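Local coordinates for NTF2 fold protein loop-helix-loop design NT-9 (Synthetic construct, PDB 6W90), which is a computationally designed NTF2-fold protein with no known natural function, whose interior pocket holds a phospholipid in the crystal, at residues 3-17 / 73-87. Sequence-based numbering, arbitrary orientation. Where two conformers were deposited one is given.
Sequences HMSREEIRKVVEEYI and IRKVQVDGNHVRVEI. With 3PE (1,2-Distearoyl-sn-glycerophosphoethanolamine), chain B.
Ile9, Val13 and Ile17, on one flank of helix 6-22, pack against the hairpin of strands 70-79 and 82-91. In the conformer given, Ile9 turns CG2 away from the backbone N, which carries that methyl to 3.5 Å from Val76 CG1 and tip to tip with Val83 CG1. Val13 divides its branches: CG1 is pressed tightly onto Ile73 CD1 (3.5 Å), and CG2 meets C3H of the bound lipid at 3.5 Å. Further along, Ile17 CD1 reaches Ile87 CD1 at 4.0 Å. At the hairpin turn, Asn81 CB makes a CH-pi contact over the poorly ordered His3 ring.

Polar contacts line the edge formed by strand 70-79. Arg10, bent at chi3 (-71°), gives NH1 to Ile73 O (3.1 Å); the oxygen lies near the guanidinium plane, but the donor stands above the carbonyl plane. One guanidinium face rests on Ile73 CG2 and Val76 CG2. Cut back to an alanine, this position would probably leave Ile73 O without its arginine donor and the flanks of Ile73 and Val76 uncovered. Waters bridge Arg6 NH1 to Val78 N, Met4 O to Gly80 O, and Glu14 OE2 to Ile73 N.

A Ser5–Glu8 capping box starts the helix; the axis of helix 6-17 crosses that of strand 73-79 at 127°, approaching to 8.0 Å. Helix against curved sheet, closing round an acyl chain, is the cone-like pocket architecture of the NTF2 fold.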
ATOM      1  N   HIS A   3      -1.850  20.161   0.231  1.00 66.68           N
ATOM      2  CA  HIS A   3      -2.358  18.827  -0.048  1.00 55.68           C
ATOM      3  C   HIS A   3      -2.313  18.568  -1.544  1.00 46.49           C
ATOM      4  O   HIS A   3      -2.202  19.487  -2.355  1.00 48.20           O
ATOM      5  CB  HIS A   3      -3.780  18.676   0.474  1.00 58.61           C
ATOM      6  CG  HIS A   3      -3.922  19.041   1.916  1.00 63.33           C
ATOM      7  ND1 HIS A   3      -2.944  18.764   2.846  1.00 65.42           N
ATOM      8  CD2 HIS A   3      -4.907  19.685   2.582  1.00 65.87           C
ATOM      9  CE1 HIS A   3      -3.327  19.213   4.027  1.00 66.96           C
ATOM     10  NE2 HIS A   3      -4.515  19.773   3.895  1.00 66.02           N
ATOM     11  N   MET A   4      -2.410  17.304  -1.915  1.00 36.38           N
ATOM     12  CA  MET A   4      -2.193  16.965  -3.307  1.00 30.17           C
ATOM     13  C   MET A   4      -3.509  16.711  -4.028  1.00 24.33           C
ATOM     14  O   MET A   4      -4.528  16.390  -3.421  1.00 27.85           O
ATOM     15  CB  MET A   4      -1.289  15.737  -3.430  1.00 41.66           C
ATOM     16  CG  MET A   4       0.042  15.897  -2.708  1.00 58.85           C
ATOM     17  SD  MET A   4       1.051  14.399  -2.668  1.00 71.65           S
ATOM     18  CE  MET A   4       1.453  14.236  -4.401  1.00 77.89           C
ATOM     19  N   SER A   5      -3.470  16.921  -5.339  1.00 24.21           N
ATOM     20  CA  SER A   5      -4.609  16.676  -6.199  1.00 24.12           C
ATOM     21  C   SER A   5      -4.693  15.196  -6.520  1.00 22.74           C
ATOM     22  O   SER A   5      -3.742  14.450  -6.302  1.00 25.20           O
ATOM     23  CB  SER A   5      -4.465  17.448  -7.507  1.00 26.49           C
ATOM     24  OG  SER A   5      -3.293  16.965  -8.177  1.00 28.33           O
ATOM     25  N   ARG A   6      -5.843  14.775  -7.050  1.00 22.51           N
ATOM     26  CA  ARG A   6      -5.988  13.392  -7.501  1.00 21.46           C
ATOM     27  C   ARG A   6      -4.878  13.020  -8.473  1.00 21.27           C
ATOM     28  O   ARG A   6      -4.322  11.919  -8.409  1.00 21.63           O
ATOM     29  CB  ARG A   6      -7.349  13.217  -8.185  1.00 23.93           C
ATOM     30  CG  ARG A   6      -8.534  13.327  -7.232  1.00 28.09           C
ATOM     31  CD  ARG A   6      -9.881  13.019  -7.911  1.00 30.03           C
ATOM     32  NE  ARG A   6     -10.142  13.888  -9.046  1.00 31.35           N
ATOM     33  CZ  ARG A   6     -10.778  15.053  -8.963  1.00 35.25           C
ATOM     34  NH1 ARG A   6     -11.205  15.490  -7.788  1.00 35.32           N
ATOM     35  NH2 ARG A   6     -10.979  15.792 -10.048  1.00 42.41           N
ATOM     36  N   GLU A   7      -4.552  13.921  -9.384  1.00 23.45           N
ATOM     37  CA  GLU A   7      -3.557  13.611 -10.409  1.00 24.32           C
ATOM     38  C   GLU A   7      -2.161  13.469  -9.811  1.00 24.66           C
ATOM     39  O   GLU A   7      -1.398  12.572 -10.203  1.00 26.08           O
ATOM     40  CB  GLU A   7      -3.626  14.699 -11.479  1.00 33.20           C
ATOM     41  CG  GLU A   7      -5.041  14.872 -12.171  1.00 53.94           C
ATOM     42  CD  GLU A   7      -6.242  15.403 -11.304  1.00 59.29           C
ATOM     43  OE1 GLU A   7      -6.064  16.214 -10.369  1.00 50.61           O
ATOM     44  OE2 GLU A   7      -7.401  15.016 -11.603  1.00 58.86           O
ATOM     45  N   GLU A   8      -1.815  14.334  -8.859  1.00 24.68           N
ATOM     46  CA  GLU A   8      -0.531  14.232  -8.176  1.00 25.01           C
ATOM     47  C   GLU A   8      -0.439  12.934  -7.384  1.00 24.29           C
ATOM     48  O   GLU A   8       0.592  12.263  -7.416  1.00 24.55           O
ATOM     49  CB  GLU A   8      -0.324  15.460  -7.277  1.00 27.97           C
ATOM     50  CG  GLU A   8      -0.151  16.779  -8.075  1.00 41.71           C
ATOM     51  CD  GLU A   8      -0.220  18.050  -7.228  1.00 54.21           C
ATOM     52  OE1 GLU A   8      -0.838  18.036  -6.137  1.00 53.96           O
ATOM     53  OE2 GLU A   8       0.342  19.078  -7.668  1.00 57.39           O
ATOM     54  N   ILE A   9      -1.507  12.564  -6.670  0.81 21.61           N
ATOM     55  CA  ILE A   9      -1.506  11.280  -5.953  0.81 21.46           C
ATOM     56  C   ILE A   9      -1.323  10.124  -6.934  0.81 20.87           C
ATOM     57  O   ILE A   9      -0.564   9.179  -6.677  0.81 21.71           O
ATOM     58  CB  ILE A   9      -2.800  11.099  -5.136  0.81 24.26           C
ATOM     59  CG1 ILE A   9      -2.859  12.081  -3.952  0.81 28.25           C
ATOM     60  CG2 ILE A   9      -2.942   9.629  -4.663  0.81 23.33           C
ATOM     61  CD1 ILE A   9      -1.745  11.857  -2.891  0.81 30.18           C
ATOM     62  N   ARG A  10      -2.082  10.134  -8.026  1.00 22.50           N
ATOM     63  CA  ARG A  10      -1.960   9.053  -8.990  1.00 21.77           C
ATOM     64  C   ARG A  10      -0.522   8.902  -9.460  1.00 20.87           C
ATOM     65  O   ARG A  10      -0.003   7.778  -9.545  1.00 22.90           O
ATOM     66  CB  ARG A  10      -2.883   9.308 -10.162  1.00 23.30           C
ATOM     67  CG  ARG A  10      -2.957   8.173 -11.097  1.00 27.68           C
ATOM     68  CD  ARG A  10      -3.984   8.444 -12.192  1.00 36.50           C
ATOM     69  NE  ARG A  10      -5.368   8.396 -11.709  1.00 47.31           N
ATOM     70  CZ  ARG A  10      -6.148   7.315 -11.762  1.00 52.38           C
ATOM     71  NH1 ARG A  10      -5.676   6.183 -12.267  1.00 57.39           N
ATOM     72  NH2 ARG A  10      -7.396   7.370 -11.310  1.00 51.38           N
ATOM     73  N   LYS A  11       0.158  10.024  -9.727  1.00 21.56           N
ATOM     74  CA  LYS A  11       1.561   9.967 -10.150  1.00 22.85           C
ATOM     75  C   LYS A  11       2.450   9.316  -9.089  1.00 23.35           C
ATOM     76  O   LYS A  11       3.369   8.544  -9.427  1.00 23.92           O
ATOM     77  CB  LYS A  11       2.092  11.368 -10.495  1.00 25.68           C
ATOM     78  CG  LYS A  11       1.686  11.866 -11.872  1.00 36.09           C
ATOM     79  CD  LYS A  11       2.223  13.289 -12.174  1.00 49.31           C
ATOM     80  CE  LYS A  11       3.766  13.405 -12.131  1.00 57.56           C
ATOM     81  NZ  LYS A  11       4.313  14.811 -12.346  1.00 60.38           N
ATOM     82  N   VAL A  12       2.229   9.626  -7.810  1.00 23.54           N
ATOM     83  CA  VAL A  12       3.064   9.034  -6.769  1.00 24.83           C
ATOM     84  C   VAL A  12       2.808   7.544  -6.681  1.00 19.99           C
ATOM     85  O   VAL A  12       3.754   6.741  -6.595  1.00 21.51           O
ATOM     86  CB  VAL A  12       2.834   9.716  -5.410  1.00 26.88           C
ATOM     87  CG1 VAL A  12       3.570   8.949  -4.286  1.00 27.49           C
ATOM     88  CG2 VAL A  12       3.286  11.151  -5.528  1.00 31.02           C
ATOM     89  N   VAL A  13       1.533   7.157  -6.663  1.00 19.71           N
ATOM     90  CA  VAL A  13       1.189   5.745  -6.564  1.00 19.81           C
ATOM     91  C   VAL A  13       1.810   4.988  -7.724  1.00 20.36           C
ATOM     92  O   VAL A  13       2.406   3.919  -7.524  1.00 20.67           O
ATOM     93  CB  VAL A  13      -0.334   5.568  -6.532  1.00 21.29           C
ATOM     94  CG1 VAL A  13      -0.652   4.065  -6.542  1.00 22.79           C
ATOM     95  CG2 VAL A  13      -0.955   6.199  -5.312  1.00 21.68           C
ATOM     96  N   GLU A  14       1.725   5.550  -8.942  1.00 20.42           N
ATOM     97  CA  GLU A  14       2.235   4.857 -10.124  1.00 19.61           C
ATOM     98  C   GLU A  14       3.737   4.667 -10.020  1.00 21.98           C
ATOM     99  O   GLU A  14       4.273   3.622 -10.411  1.00 19.96           O
ATOM    100  CB  GLU A  14       1.841   5.614 -11.401  1.00 24.69           C
ATOM    101  CG  GLU A  14       0.397   5.228 -11.840  1.00 33.07           C
ATOM    102  CD  GLU A  14      -0.322   6.190 -12.798  1.00 44.78           C
ATOM    103  OE1 GLU A  14       0.276   7.193 -13.239  1.00 42.85           O
ATOM    104  OE2 GLU A  14      -1.516   5.918 -13.104  1.00 50.73           O
ATOM    105  N   GLU A  15       4.430   5.647  -9.466  1.00 21.65           N
ATOM    106  CA  GLU A  15       5.870   5.516  -9.332  1.00 21.59           C
ATOM    107  C   GLU A  15       6.234   4.424  -8.337  1.00 19.66           C
ATOM    108  O   GLU A  15       7.197   3.685  -8.542  1.00 20.57           O
ATOM    109  CB  GLU A  15       6.479   6.853  -8.927  1.00 26.11           C
ATOM    110  CG  GLU A  15       8.050   6.794  -8.801  1.00 33.70           C
ATOM    111  CD  GLU A  15       8.840   6.257 -10.054  1.00 41.17           C
ATOM    112  OE1 GLU A  15       8.291   6.121 -11.188  1.00 36.93           O
ATOM    113  OE2 GLU A  15      10.064   5.974  -9.895  1.00 40.36           O
ATOM    114  N   TYR A  16       5.502   4.321  -7.229  1.00 19.03           N
ATOM    115  CA  TYR A  16       5.828   3.276  -6.273  1.00 19.26           C
ATOM    116  C   TYR A  16       5.498   1.909  -6.836  1.00 19.58           C
ATOM    117  O   TYR A  16       6.238   0.944  -6.608  1.00 19.90           O
ATOM    118  CB  TYR A  16       5.114   3.542  -4.935  1.00 19.61           C
ATOM    119  CG  TYR A  16       5.921   4.502  -4.100  1.00 21.23           C
ATOM    120  CD1 TYR A  16       6.933   4.059  -3.268  1.00 19.86           C
ATOM    121  CD2 TYR A  16       5.711   5.860  -4.183  1.00 21.58           C
ATOM    122  CE1 TYR A  16       7.710   4.947  -2.537  1.00 20.23           C
ATOM    123  CE2 TYR A  16       6.486   6.749  -3.443  1.00 24.08           C
ATOM    124  CZ  TYR A  16       7.480   6.280  -2.635  1.00 24.86           C
ATOM    125  OH  TYR A  16       8.254   7.179  -1.932  1.00 26.32           O
ATOM    126  N   ILE A  17       4.399   1.798  -7.574  1.00 20.25           N
ATOM    127  CA  ILE A  17       4.133   0.528  -8.242  1.00 20.47           C
ATOM    128  C   ILE A  17       5.259   0.193  -9.205  1.00 20.10           C
ATOM    129  O   ILE A  17       5.712  -0.957  -9.280  1.00 19.99           O
ATOM    130  CB  ILE A  17       2.780   0.549  -8.966  1.00 20.18           C
ATOM    131  CG1 ILE A  17       1.666   0.692  -7.948  1.00 22.62           C
ATOM    132  CG2 ILE A  17       2.690  -0.713  -9.834  1.00 20.63           C
ATOM    133  CD1 ILE A  17       0.374   1.021  -8.631  1.00 25.45           C
ATOM    134  N   ILE A  73      -4.520   1.611 -11.404  1.00 22.28           N
ATOM    135  CA  ILE A  73      -5.224   2.464 -10.459  1.00 24.43           C
ATOM    136  C   ILE A  73      -6.603   2.752 -11.024  1.00 24.30           C
ATOM    137  O   ILE A  73      -6.724   3.321 -12.116  1.00 29.08           O
ATOM    138  CB  ILE A  73      -4.462   3.769 -10.219  1.00 28.29           C
ATOM    139  CG1 ILE A  73      -3.081   3.496  -9.650  1.00 30.89           C
ATOM    140  CG2 ILE A  73      -5.274   4.621  -9.280  1.00 28.90           C
ATOM    141  CD1 ILE A  73      -2.231   4.746  -9.580  1.00 34.36           C
ATOM    142  N   ARG A  74      -7.640   2.397 -10.274  1.00 21.75           N
ATOM    143  CA  ARG A  74      -9.001   2.589 -10.737  1.00 24.79           C
ATOM    144  C   ARG A  74      -9.706   3.784 -10.127  1.00 27.43           C
ATOM    145  O   ARG A  74     -10.709   4.240 -10.697  1.00 28.69           O
ATOM    146  CB  ARG A  74      -9.872   1.364 -10.428  1.00 27.75           C
ATOM    147  CG  ARG A  74      -9.570   0.102 -11.244  1.00 31.46           C
ATOM    148  CD  ARG A  74      -9.830   0.225 -12.745  1.00 44.29           C
ATOM    149  NE  ARG A  74     -11.220   0.585 -13.020  1.00 59.35           N
ATOM    150  CZ  ARG A  74     -12.217  -0.282 -13.185  1.00 69.04           C
ATOM    151  NH1 ARG A  74     -11.992  -1.586 -13.118  1.00 72.41           N
ATOM    152  NH2 ARG A  74     -13.445   0.163 -13.422  1.00 70.90           N
ATOM    153  N   LYS A  75      -9.243   4.258  -8.972  1.00 25.76           N
ATOM    154  CA  LYS A  75      -9.872   5.383  -8.294  1.00 25.80           C
ATOM    155  C   LYS A  75      -8.837   6.091  -7.434  1.00 22.34           C
ATOM    156  O   LYS A  75      -8.093   5.452  -6.693  1.00 20.74           O
ATOM    157  CB  LYS A  75     -11.046   4.894  -7.434  1.00 30.54           C
ATOM    158  CG  LYS A  75     -11.745   5.930  -6.588  1.00 33.64           C
ATOM    159  CD  LYS A  75     -13.080   5.358  -6.107  1.00 44.28           C
ATOM    160  CE  LYS A  75     -13.217   5.417  -4.607  1.00 52.35           C
ATOM    161  NZ  LYS A  75     -13.694   6.772  -4.158  1.00 55.19           N
ATOM    162  N   VAL A  76      -8.807   7.418  -7.523  1.00 24.92           N
ATOM    163  CA  VAL A  76      -8.160   8.244  -6.510  1.00 22.77           C
ATOM    164  C   VAL A  76      -9.150   9.332  -6.122  1.00 22.75           C
ATOM    165  O   VAL A  76      -9.694  10.012  -6.994  1.00 24.46           O
ATOM    166  CB  VAL A  76      -6.833   8.867  -6.989  1.00 28.13           C
ATOM    167  CG1 VAL A  76      -6.252   9.776  -5.881  1.00 31.16           C
ATOM    168  CG2 VAL A  76      -5.806   7.804  -7.394  1.00 29.24           C
ATOM    169  N   GLN A  77      -9.396   9.504  -4.817  0.66 23.01           N
ATOM    170  CA  GLN A  77     -10.256  10.562  -4.286  0.66 24.47           C
ATOM    171  C   GLN A  77      -9.553  11.243  -3.125  0.66 22.61           C
ATOM    172  O   GLN A  77      -9.190  10.567  -2.153  0.66 20.23           O
ATOM    173  CB  GLN A  77     -11.588   9.976  -3.800  0.66 29.75           C
ATOM    174  CG  GLN A  77     -12.539  10.976  -3.125  0.66 36.72           C
ATOM    175  CD  GLN A  77     -13.318  11.767  -4.133  0.66 42.12           C
ATOM    176  OE1 GLN A  77     -12.981  11.770  -5.320  0.66 42.32           O
ATOM    177  NE2 GLN A  77     -14.364  12.448  -3.679  0.66 44.68           N
ATOM    178  N   VAL A  78      -9.358  12.570  -3.217  0.66 23.92           N
ATOM    179  CA  VAL A  78      -8.688  13.317  -2.159  0.66 25.23           C
ATOM    180  C   VAL A  78      -9.697  14.221  -1.470  0.66 26.36           C
ATOM    181  O   VAL A  78     -10.658  14.706  -2.078  0.66 26.14           O
ATOM    182  CB  VAL A  78      -7.503  14.201  -2.595  0.66 26.72           C
ATOM    183  CG1 VAL A  78      -6.434  13.370  -3.208  0.66 26.78           C
ATOM    184  CG2 VAL A  78      -7.942  15.291  -3.539  0.66 25.05           C
ATOM    185  N   ASP A  79      -9.441  14.478  -0.191  0.66 25.34           N
ATOM    186  CA  ASP A  79     -10.290  15.348   0.613  0.66 28.02           C
ATOM    187  C   ASP A  79      -9.387  15.898   1.713  0.66 26.02           C
ATOM    188  O   ASP A  79      -9.135  15.227   2.723  0.66 25.17           O
ATOM    189  CB  ASP A  79     -11.491  14.591   1.150  0.66 33.23           C
ATOM    190  CG  ASP A  79     -12.650  15.498   1.420  0.66 35.19           C
ATOM    191  OD1 ASP A  79     -12.372  16.697   1.647  0.66 35.87           O
ATOM    192  OD2 ASP A  79     -13.820  15.031   1.415  0.66 33.97           O
ATOM    193  N   GLY A  80      -8.853  17.094   1.477  1.00 27.45           N
ATOM    194  CA  GLY A  80      -7.781  17.579   2.320  1.00 27.45           C
ATOM    195  C   GLY A  80      -6.638  16.575   2.356  1.00 25.90           C
ATOM    196  O   GLY A  80      -6.101  16.141   1.309  1.00 27.89           O
ATOM    197  N   ASN A  81      -6.231  16.177   3.566  1.00 27.97           N
ATOM    198  CA  ASN A  81      -5.131  15.230   3.707  1.00 27.66           C
ATOM    199  C   ASN A  81      -5.586  13.771   3.791  1.00 28.05           C
ATOM    200  O   ASN A  81      -4.765  12.904   4.100  1.00 27.03           O
ATOM    201  CB  ASN A  81      -4.279  15.556   4.931  1.00 34.91           C
ATOM    202  CG  ASN A  81      -5.029  15.377   6.213  1.00 44.85           C
ATOM    203  OD1 ASN A  81      -6.236  15.517   6.240  1.00 52.52           O
ATOM    204  ND2 ASN A  81      -4.320  15.059   7.285  1.00 53.09           N
ATOM    205  N   HIS A  82      -6.860  13.497   3.502  1.00 23.32           N
ATOM    206  CA  HIS A  82      -7.431  12.154   3.461  1.00 23.93           C
ATOM    207  C   HIS A  82      -7.532  11.693   2.020  1.00 24.93           C
ATOM    208  O   HIS A  82      -8.178  12.345   1.197  1.00 28.27           O
ATOM    209  CB  HIS A  82      -8.827  12.160   4.083  1.00 22.93           C
ATOM    210  CG  HIS A  82      -9.330  10.796   4.422  1.00 20.58           C
ATOM    211  ND1 HIS A  82      -8.836  10.096   5.494  1.00 20.83           N
ATOM    212  CD2 HIS A  82     -10.265  10.002   3.845  1.00 20.71           C
ATOM    213  CE1 HIS A  82      -9.442   8.924   5.573  1.00 20.49           C
ATOM    214  NE2 HIS A  82     -10.306   8.836   4.574  1.00 21.13           N
ATOM    215  N   VAL A  83      -6.930  10.563   1.717  1.00 20.45           N
ATOM    216  CA  VAL A  83      -6.835  10.069   0.351  1.00 21.56           C
ATOM    217  C   VAL A  83      -7.403   8.667   0.294  1.00 19.78           C
ATOM    218  O   VAL A  83      -7.108   7.858   1.173  1.00 21.81           O
ATOM    219  CB  VAL A  83      -5.369  10.043  -0.114  1.00 22.92           C
ATOM    220  CG1 VAL A  83      -5.272   9.489  -1.574  1.00 25.29           C
ATOM    221  CG2 VAL A  83      -4.727  11.416   0.050  1.00 27.90           C
ATOM    222  N   ARG A  84      -8.159   8.374  -0.754  1.00 18.92           N
ATOM    223  CA  ARG A  84      -8.611   7.016  -1.035  1.00 21.68           C
ATOM    224  C   ARG A  84      -8.042   6.570  -2.373  1.00 19.78           C
ATOM    225  O   ARG A  84      -8.126   7.319  -3.350  1.00 21.46           O
ATOM    226  CB  ARG A  84     -10.129   6.926  -1.078  1.00 26.74           C
ATOM    227  CG  ARG A  84     -10.579   5.477  -1.238  1.00 37.43           C
ATOM    228  CD  ARG A  84     -12.085   5.347  -1.137  1.00 44.08           C
ATOM    229  NE  ARG A  84     -12.502   5.844   0.168  1.00 43.95           N
ATOM    230  CZ  ARG A  84     -12.682   5.085   1.244  1.00 36.35           C
ATOM    231  NH1 ARG A  84     -12.544   3.766   1.186  1.00 35.57           N
ATOM    232  NH2 ARG A  84     -13.067   5.653   2.373  1.00 26.96           N
ATOM    233  N   VAL A  85      -7.468   5.365  -2.413  1.00 19.27           N
ATOM    234  CA  VAL A  85      -6.886   4.798  -3.626  1.00 19.99           C
ATOM    235  C   VAL A  85      -7.432   3.391  -3.818  1.00 18.69           C
ATOM    236  O   VAL A  85      -7.414   2.599  -2.882  1.00 19.60           O
ATOM    237  CB  VAL A  85      -5.356   4.767  -3.530  1.00 21.15           C
ATOM    238  CG1 VAL A  85      -4.717   4.116  -4.765  1.00 24.27           C
ATOM    239  CG2 VAL A  85      -4.858   6.190  -3.399  1.00 21.85           C
ATOM    240  N   GLU A  86      -7.913   3.081  -5.022  1.00 19.50           N
ATOM    241  CA  GLU A  86      -8.272   1.709  -5.374  1.00 20.61           C
ATOM    242  C   GLU A  86      -7.420   1.252  -6.541  1.00 18.35           C
ATOM    243  O   GLU A  86      -7.302   1.959  -7.553  1.00 19.91           O
ATOM    244  CB  GLU A  86      -9.732   1.570  -5.755  1.00 26.36           C
ATOM    245  CG  GLU A  86     -10.701   1.829  -4.662  1.00 38.79           C
ATOM    246  CD  GLU A  86     -12.140   1.649  -5.158  1.00 52.97           C
ATOM    247  OE1 GLU A  86     -13.067   2.067  -4.432  1.00 61.74           O
ATOM    248  OE2 GLU A  86     -12.335   1.103  -6.275  1.00 54.03           O
ATOM    249  N   ILE A  87      -6.794   0.098  -6.371  1.00 21.73           N
ATOM    250  CA  ILE A  87      -5.931  -0.491  -7.374  1.00 21.02           C
ATOM    251  C   ILE A  87      -6.497  -1.849  -7.734  1.00 22.34           C
ATOM    252  O   ILE A  87      -6.855  -2.631  -6.855  1.00 24.18           O
ATOM    253  CB  ILE A  87      -4.487  -0.620  -6.872  1.00 24.68           C
ATOM    254  CG1 ILE A  87      -3.896   0.771  -6.637  1.00 23.52           C
ATOM    255  CG2 ILE A  87      -3.670  -1.315  -7.936  1.00 29.13           C
ATOM    256  CD1 ILE A  87      -2.603   0.742  -5.916  1.00 26.20           C
TER
HETATM  257  P   3PE B 201     -10.299  -8.933  -3.149  1.00 33.40           P
HETATM  258  N   3PE B 201     -12.315  -6.820   0.113  1.00 78.91           N
HETATM  259  O11 3PE B 201      -8.764  -8.448  -2.800  1.00 44.36           O
HETATM  260  O12 3PE B 201     -10.707  -8.408  -4.501  1.00 30.56           O
HETATM  261  O13 3PE B 201     -11.328  -8.221  -2.056  1.00 43.90           O
HETATM  262  O14 3PE B 201     -10.485 -10.444  -3.021  1.00 31.72           O
HETATM  263  C11 3PE B 201     -11.605  -6.849  -2.175  1.00 61.76           C
HETATM  264  C12 3PE B 201     -12.738  -6.473  -1.228  1.00 72.87           C
HETATM  265  C1  3PE B 201      -8.205  -8.904  -1.598  1.00 63.06           C
HETATM  266  C2  3PE B 201      -6.716  -8.538  -1.506  1.00 71.51           C
HETATM  267  C3  3PE B 201      -6.595  -7.103  -2.025  1.00 71.30           C
HETATM  268  O31 3PE B 201      -5.365  -6.536  -1.680  1.00 67.92           O
HETATM  269  O32 3PE B 201      -4.413  -7.986  -3.101  1.00 70.42           O
HETATM  270  C31 3PE B 201      -4.262  -7.139  -2.293  1.00 65.63           C
HETATM  271  C32 3PE B 201      -2.859  -6.692  -1.899  1.00 58.17           C
HETATM  272  C33 3PE B 201      -1.786  -7.111  -2.901  1.00 51.56           C
HETATM  273  C34 3PE B 201      -0.743  -5.995  -2.895  1.00 48.90           C
HETATM  274  C35 3PE B 201       0.585  -6.435  -3.499  1.00 50.96           C
HETATM  275  C36 3PE B 201       0.827  -5.648  -4.791  1.00 56.99           C
HETATM  276  C37 3PE B 201       1.316  -4.220  -4.516  1.00 62.12           C
HETATM  277  C38 3PE B 201       0.175  -3.228  -4.256  1.00 61.84           C
HETATM  278  C39 3PE B 201       0.510  -1.815  -4.758  1.00 59.02           C
HETATM  279  C3A 3PE B 201       1.616  -1.151  -3.928  1.00 56.09           C
HETATM  280  C3B 3PE B 201       1.704   0.358  -4.189  1.00 54.86           C
HETATM  281  C3C 3PE B 201       1.064   1.133  -3.034  1.00 54.50           C
HETATM  282  C3D 3PE B 201       1.403   2.623  -3.099  1.00 55.47           C
HETATM  283  C3E 3PE B 201       0.573   3.370  -2.050  1.00 59.30           C
HETATM  284  C3F 3PE B 201       0.523   4.871  -2.364  1.00 68.83           C
HETATM  285  C3G 3PE B 201      -0.371   5.606  -1.356  1.00 75.69           C
HETATM  286  C3H 3PE B 201      -1.000   6.891  -1.914  1.00 79.83           C
HETATM  287  C3I 3PE B 201      -0.034   8.079  -1.937  1.00 79.67           C
HETATM  288  O21 3PE B 201      -6.315  -8.634  -0.169  1.00 73.70           O
HETATM  289  O22 3PE B 201      -4.767 -10.251  -0.569  1.00 72.47           O
HETATM  290  C21 3PE B 201      -5.352  -9.589   0.233  1.00 69.83           C
HETATM  291  C22 3PE B 201      -5.084  -9.754   1.743  1.00 59.07           C
HETATM  292  C23 3PE B 201      -3.689  -9.271   2.169  1.00 51.97           C
HETATM  293  C24 3PE B 201      -3.566  -7.744   2.198  1.00 45.45           C
HETATM  294  C25 3PE B 201      -2.125  -7.278   2.470  1.00 44.62           C
HETATM  295  C26 3PE B 201      -2.006  -5.834   1.977  1.00 47.22           C
HETATM  296  C27 3PE B 201      -0.573  -5.298   2.008  1.00 47.37           C
HETATM  297  C28 3PE B 201      -0.508  -3.886   1.405  1.00 46.08           C
HETATM  298  C29 3PE B 201      -0.879  -2.738   2.364  1.00 48.42           C
HETATM  299  C2A 3PE B 201      -0.489  -1.364   1.784  1.00 47.53           C
HETATM  300  C2B 3PE B 201       0.812  -0.801   2.356  1.00 44.68           C
HETATM  301  C2C 3PE B 201       1.378   0.305   1.459  1.00 43.81           C
HETATM  302  C2D 3PE B 201       2.901   0.300   1.573  1.00 43.45           C
HETATM  303  C2E 3PE B 201       3.545   1.490   0.874  1.00 43.78           C
HETATM  304  C2F 3PE B 201       3.756   1.200  -0.609  1.00 45.98           C
HETATM  305  O   HOH W   1      -6.198  17.464  -1.123  1.00 37.22           O
HETATM  306  O   HOH W   2     -11.127  13.961  -5.110  1.00 31.46           O
HETATM  307  O   HOH W   3      -2.500   2.805 -13.210  1.00 31.13           O